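Local coordinates for protein polyguluronate lyase (Corynebacterium sp., PDB 1UAI) that probably cleaves poly(alpha-L-guluronate) stretches of alginate as a lyase built on a jellyroll beta-sandwich, at residues A[103-116]-A[125-137]. Residues are numbered along the deposited sequence; the frame is centred on the assembly and turned at random.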
loop_
_atom_site.group_PDB
_atom_site.type_symbol
_atom_site.label_atom_id
_atom_site.label_comp_id
_atom_site.label_asym_id
_atom_site.label_seq_id
_atom_site.Cartn_x
_atom_site.Cartn_y
_atom_site.Cartn_z
ATOM N N PHE A 103 -0.011 1.443 10.758
ATOM C CA PHE A 103 -0.916 0.306 10.630
ATOM C C PHE A 103 -1.849 0.501 11.830
ATOM O O PHE A 103 -1.377 0.621 12.964
ATOM C CB PHE A 103 -0.150 -1.014 10.756
ATOM C CG PHE A 103 0.790 -1.292 9.609
ATOM C CD1 PHE A 103 0.335 -1.901 8.443
ATOM C CD2 PHE A 103 2.137 -0.952 9.703
ATOM C CE1 PHE A 103 1.210 -2.170 7.387
ATOM C CE2 PHE A 103 3.017 -1.216 8.655
ATOM C CZ PHE A 103 2.552 -1.827 7.497
ATOM N N ASN A 104 -3.156 0.535 11.584
ATOM C CA ASN A 104 -4.131 0.775 12.651
ATOM C C ASN A 104 -4.909 -0.434 13.139
ATOM O O ASN A 104 -5.350 -0.468 14.288
ATOM C CB ASN A 104 -5.196 1.785 12.205
ATOM C CG ASN A 104 -4.623 3.040 11.592
ATOM O OD1 ASN A 104 -4.998 3.412 10.477
ATOM N ND2 ASN A 104 -3.736 3.715 12.316
ATOM N N HIS A 105 -5.095 -1.415 12.270
ATOM C CA HIS A 105 -5.924 -2.556 12.619
ATOM C C HIS A 105 -5.486 -3.766 11.816
ATOM O O HIS A 105 -5.057 -3.635 10.669
ATOM C CB HIS A 105 -7.374 -2.182 12.283
ATOM C CG HIS A 105 -8.408 -2.881 13.110
ATOM N ND1 HIS A 105 -8.907 -4.123 12.786
ATOM C CD2 HIS A 105 -9.075 -2.484 14.219
ATOM C CE1 HIS A 105 -9.841 -4.460 13.658
ATOM N NE2 HIS A 105 -9.962 -3.482 14.537
ATOM N N LEU A 106 -5.608 -4.942 12.419
ATOM C CA LEU A 106 -5.216 -6.180 11.766
ATOM C C LEU A 106 -6.350 -7.188 11.778
ATOM O O LEU A 106 -7.169 -7.206 12.696
ATOM C CB LEU A 106 -4.008 -6.789 12.479
ATOM C CG LEU A 106 -2.707 -5.988 12.408
ATOM C CD1 LEU A 106 -1.686 -6.572 13.367
ATOM C CD2 LEU A 106 -2.182 -6.000 10.980
ATOM N N PRO A 107 -6.417 -8.041 10.749
ATOM C CA PRO A 107 -7.482 -9.043 10.709
ATOM C C PRO A 107 -7.253 -10.101 11.785
ATOM O O PRO A 107 -6.139 -10.261 12.294
ATOM C CB PRO A 107 -7.374 -9.608 9.293
ATOM C CG PRO A 107 -5.920 -9.437 8.965
ATOM C CD PRO A 107 -5.600 -8.077 9.523
ATOM N N GLU A 108 -8.317 -10.813 12.134
ATOM C CA GLU A 108 -8.250 -11.867 13.135
ATOM C C GLU A 108 -7.547 -13.099 12.574
ATOM O O GLU A 108 -7.469 -13.279 11.359
ATOM C CB GLU A 108 -9.665 -12.269 13.566
ATOM C CG GLU A 108 -10.460 -11.183 14.271
ATOM C CD GLU A 108 -9.897 -10.851 15.638
ATOM O OE1 GLU A 108 -9.643 -11.794 16.416
ATOM O OE2 GLU A 108 -9.716 -9.653 15.937
ATOM N N VAL A 109 -7.031 -13.931 13.477
ATOM C CA VAL A 109 -6.371 -15.193 13.144
ATOM C C VAL A 109 -5.048 -15.107 12.384
ATOM O O VAL A 109 -4.057 -15.711 12.791
ATOM C CB VAL A 109 -7.333 -16.111 12.351
ATOM C CG1 VAL A 109 -6.733 -17.495 12.216
ATOM C CG2 VAL A 109 -8.685 -16.180 13.048
ATOM N N LYS A 110 -5.054 -14.380 11.271
ATOM C CA LYS A 110 -3.880 -14.189 10.422
ATOM C C LYS A 110 -3.721 -12.672 10.343
ATOM O O LYS A 110 -4.134 -12.039 9.370
ATOM C CB LYS A 110 -4.155 -14.782 9.036
ATOM C CG LYS A 110 -2.959 -14.842 8.099
ATOM C CD LYS A 110 -3.331 -15.540 6.796
ATOM C CE LYS A 110 -2.124 -15.749 5.894
ATOM N NZ LYS A 110 -1.518 -14.464 5.449
ATOM N N PRO A 111 -3.121 -12.067 11.383
ATOM C CA PRO A 111 -2.909 -10.617 11.469
ATOM C C PRO A 111 -1.812 -10.089 10.554
ATOM O O PRO A 111 -0.819 -9.525 11.022
ATOM C CB PRO A 111 -2.584 -10.424 12.944
ATOM C CG PRO A 111 -1.753 -11.636 13.233
ATOM C CD PRO A 111 -2.511 -12.756 12.537
ATOM N N HIS A 112 -2.017 -10.249 9.249
ATOM C CA HIS A 112 -1.043 -9.844 8.242
ATOM C C HIS A 112 -1.581 -8.717 7.364
ATOM O O HIS A 112 -2.691 -8.801 6.837
ATOM C CB HIS A 112 -0.682 -11.049 7.375
ATOM C CG HIS A 112 -0.116 -12.207 8.141
ATOM N ND1 HIS A 112 0.210 -13.402 7.537
ATOM C CD2 HIS A 112 0.195 -12.351 9.451
ATOM C CE1 HIS A 112 0.698 -14.232 8.441
ATOM N NE2 HIS A 112 0.700 -13.619 9.611
ATOM N N LEU A 113 -0.765 -7.684 7.171
ATOM C CA LEU A 113 -1.180 -6.517 6.404
ATOM C C LEU A 113 0.003 -5.844 5.706
ATOM O O LEU A 113 1.048 -5.625 6.318
ATOM C CB LEU A 113 -1.861 -5.539 7.367
ATOM C CG LEU A 113 -2.336 -4.168 6.893
ATOM C CD1 LEU A 113 -3.327 -4.311 5.751
ATOM C CD2 LEU A 113 -2.971 -3.439 8.068
ATOM N N VAL A 114 -0.171 -5.514 4.428
ATOM C CA VAL A 114 0.876 -4.864 3.637
ATOM C C VAL A 114 0.526 -3.381 3.450
ATOM O O VAL A 114 -0.591 -3.047 3.043
ATOM C CB VAL A 114 1.026 -5.576 2.270
ATOM C CG1 VAL A 114 1.913 -4.771 1.339
ATOM C CG2 VAL A 114 1.611 -6.965 2.487
ATOM N N GLY A 115 1.483 -2.498 3.743
ATOM C CA GLY A 115 1.228 -1.067 3.656
ATOM C C GLY A 115 1.905 -0.254 2.566
ATOM O O GLY A 115 1.569 0.914 2.370
ATOM N N ALA A 116 2.866 -0.848 1.872
ATOM C CA ALA A 116 3.550 -0.162 0.785
ATOM C C ALA A 116 4.326 -1.191 -0.004
ATOM O O ALA A 116 4.772 -2.199 0.549
ATOM C CB ALA A 116 4.495 0.901 1.330
ATOM N N VAL A 125 7.660 -7.107 -5.567
ATOM C CA VAL A 125 9.115 -7.194 -5.512
ATOM C C VAL A 125 9.603 -7.117 -4.068
ATOM O O VAL A 125 10.399 -7.944 -3.624
ATOM C CB VAL A 125 9.745 -6.063 -6.354
ATOM C CG1 VAL A 125 11.262 -6.149 -6.309
ATOM C CG2 VAL A 125 9.249 -6.161 -7.792
ATOM N N THR A 126 9.124 -6.113 -3.344
ATOM C CA THR A 126 9.468 -5.923 -1.940
ATOM C C THR A 126 8.380 -5.040 -1.350
ATOM O O THR A 126 7.949 -4.072 -1.979
ATOM C CB THR A 126 10.859 -5.261 -1.767
ATOM O OG1 THR A 126 11.076 -4.966 -0.382
ATOM C CG2 THR A 126 10.969 -3.985 -2.583
ATOM N N VAL A 127 7.918 -5.389 -0.153
ATOM C CA VAL A 127 6.852 -4.634 0.493
ATOM C C VAL A 127 7.082 -4.500 1.996
ATOM O O VAL A 127 7.904 -5.215 2.578
ATOM C CB VAL A 127 5.465 -5.331 0.284
ATOM C CG1 VAL A 127 5.347 -5.872 -1.130
ATOM C CG2 VAL A 127 5.278 -6.457 1.292
ATOM N N PHE A 128 6.361 -3.560 2.604
ATOM C CA PHE A 128 6.390 -3.353 4.051
ATOM C C PHE A 128 5.210 -4.199 4.522
ATOM O O PHE A 128 4.052 -3.906 4.201
ATOM C CB PHE A 128 6.166 -1.881 4.401
ATOM C CG PHE A 128 7.407 -1.030 4.303
ATOM C CD1 PHE A 128 8.019 -0.538 5.454
ATOM C CD2 PHE A 128 7.955 -0.707 3.065
ATOM C CE1 PHE A 128 9.159 0.263 5.373
ATOM C CE2 PHE A 128 9.095 0.093 2.973
ATOM C CZ PHE A 128 9.695 0.578 4.130
ATOM N N ARG A 129 5.518 -5.249 5.274
ATOM C CA ARG A 129 4.520 -6.200 5.736
ATOM C C ARG A 129 4.495 -6.363 7.250
ATOM O O ARG A 129 5.506 -6.715 7.862
ATOM C CB ARG A 129 4.806 -7.555 5.078
ATOM C CG ARG A 129 3.875 -8.688 5.476
ATOM C CD ARG A 129 4.351 -10.022 4.903
ATOM N NE ARG A 129 3.434 -11.106 5.242
ATOM C CZ ARG A 129 2.540 -11.625 4.407
ATOM N NH1 ARG A 129 2.439 -11.176 3.163
ATOM N NH2 ARG A 129 1.718 -12.579 4.828
ATOM N N LEU A 130 3.337 -6.113 7.851
ATOM C CA LEU A 130 3.190 -6.266 9.290
ATOM C C LEU A 130 2.464 -7.565 9.618
ATOM O O LEU A 130 1.440 -7.889 9.009
ATOM C CB LEU A 130 2.395 -5.099 9.891
ATOM C CG LEU A 130 2.134 -5.174 11.403
ATOM C CD1 LEU A 130 3.458 -5.084 12.153
ATOM C CD2 LEU A 130 1.203 -4.051 11.835
ATOM N N GLU A 131 3.020 -8.314 10.566
ATOM C CA GLU A 131 2.417 -9.552 11.051
ATOM C C GLU A 131 2.421 -9.405 12.571
ATOM O O GLU A 131 3.461 -9.554 13.210
ATOM C CB GLU A 131 3.239 -10.778 10.631
ATOM C CG GLU A 131 3.423 -10.900 9.125
ATOM C CD GLU A 131 3.951 -12.256 8.689
ATOM O OE1 GLU A 131 4.537 -12.979 9.522
ATOM O OE2 GLU A 131 3.788 -12.599 7.499
ATOM N N GLY A 132 1.264 -9.084 13.145
ATOM C CA GLY A 132 1.183 -8.893 14.585
ATOM C C GLY A 132 1.936 -7.627 14.959
ATOM O O GLY A 132 1.513 -6.525 14.608
ATOM N N THR A 133 3.048 -7.773 15.677
ATOM C CA THR A 133 3.862 -6.624 16.053
ATOM C C THR A 133 5.210 -6.694 15.338
ATOM O O THR A 133 6.122 -5.928 15.642
ATOM C CB THR A 133 4.114 -6.553 17.580
ATOM O OG1 THR A 133 4.862 -7.697 18.003
ATOM C CG2 THR A 133 2.795 -6.511 18.333
ATOM N N SER A 134 5.331 -7.615 14.385
ATOM C CA SER A 134 6.568 -7.770 13.635
ATOM C C SER A 134 6.435 -7.192 12.238
ATOM O O SER A 134 5.670 -7.695 11.414
ATOM C CB SER A 134 6.966 -9.246 13.554
ATOM O OG SER A 134 7.389 -9.725 14.818
ATOM N N LEU A 135 7.182 -6.121 11.994
ATOM C CA LEU A 135 7.184 -5.444 10.705
ATOM C C LEU A 135 8.380 -5.938 9.900
ATOM O O LEU A 135 9.513 -5.921 10.385
ATOM C CB LEU A 135 7.286 -3.932 10.908
ATOM C CG LEU A 135 7.385 -3.079 9.643
ATOM C CD1 LEU A 135 6.142 -3.268 8.782
ATOM C CD2 LEU A 135 7.555 -1.623 10.034
ATOM N N TYR A 136 8.117 -6.372 8.671
ATOM C CA TYR A 136 9.155 -6.891 7.788
ATOM C C TYR A 136 9.237 -6.154 6.469
ATOM O O TYR A 136 8.274 -5.522 6.028
ATOM C CB TYR A 136 8.862 -8.340 7.404
ATOM C CG TYR A 136 8.735 -9.311 8.538
ATOM C CD1 TYR A 136 9.836 -10.032 8.986
ATOM C CD2 TYR A 136 7.504 -9.536 9.150
ATOM C CE1 TYR A 136 9.715 -10.960 10.010
ATOM C CE2 TYR A 136 7.372 -10.457 10.177
ATOM C CZ TYR A 136 8.479 -11.167 10.601
ATOM O OH TYR A 136 8.344 -12.094 11.611
ATOM N N ILE A 137 10.409 -6.259 5.851
ATOM C CA ILE A 137 10.620 -5.764 4.500
ATOM C C ILE A 137 10.783 -7.110 3.798
ATOM O O ILE A 137 11.659 -7.909 4.152
ATOM C CB ILE A 137 11.914 -4.954 4.317
ATOM C CG1 ILE A 137 11.872 -3.689 5.174
ATOM C CG2 ILE A 137 12.091 -4.610 2.833
ATOM C CD1 ILE A 137 10.664 -2.828 4.939
HETATM O O HOH W 1 0.394 -14.708 3.406
#
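Leu130 slides past Phe103 in the opposite direction, its CB over the middle of the ring, 3.9 Å from the centroid and 3° off the normal, a CH-pi contact, while its CD2 reaches back to Phe103 CB at 3.5 Å. Leu106 CD2 and Leu135 CD1 extend this apolar patch, the latter 3.7 Å from Phe103 CE2. Leu113 and Leu130 form a hydrogen-bonded antiparallel pair whose side chains share the sheet face turned to Phe103; Gly132 N ties the turn to Pro111 O. On the other sheet face, Val114 packs against Val127 and the Arg129 chain. There the Glu131 carboxylate stacks on the His112 ring, planes 6° apart. With CG anti to the backbone N (chi1 178°) and the chain extended to NE, Arg129 brings NE to Glu131 OE2 at 2.7 Å, a salt bridge; OE1 is hydrogen-bonded to His144 NE2, and together these grips probably hold the carboxylate parallel to the ring. Lys110 NZ donates to His112 ND1 at 2.9 Å and to Gln197 O; a water accepting from both Lys110 NZ and Arg129 NH2 probably eases their like charges. The hairpin 112-119/124-131 continues one jellyroll sheet through strand 134-139 and, beyond strand 112-119, through strands 189-192 and 194-196, while Phe103 reaches it from strand 95-105 of the other sheet, joining the sandwich's two layers.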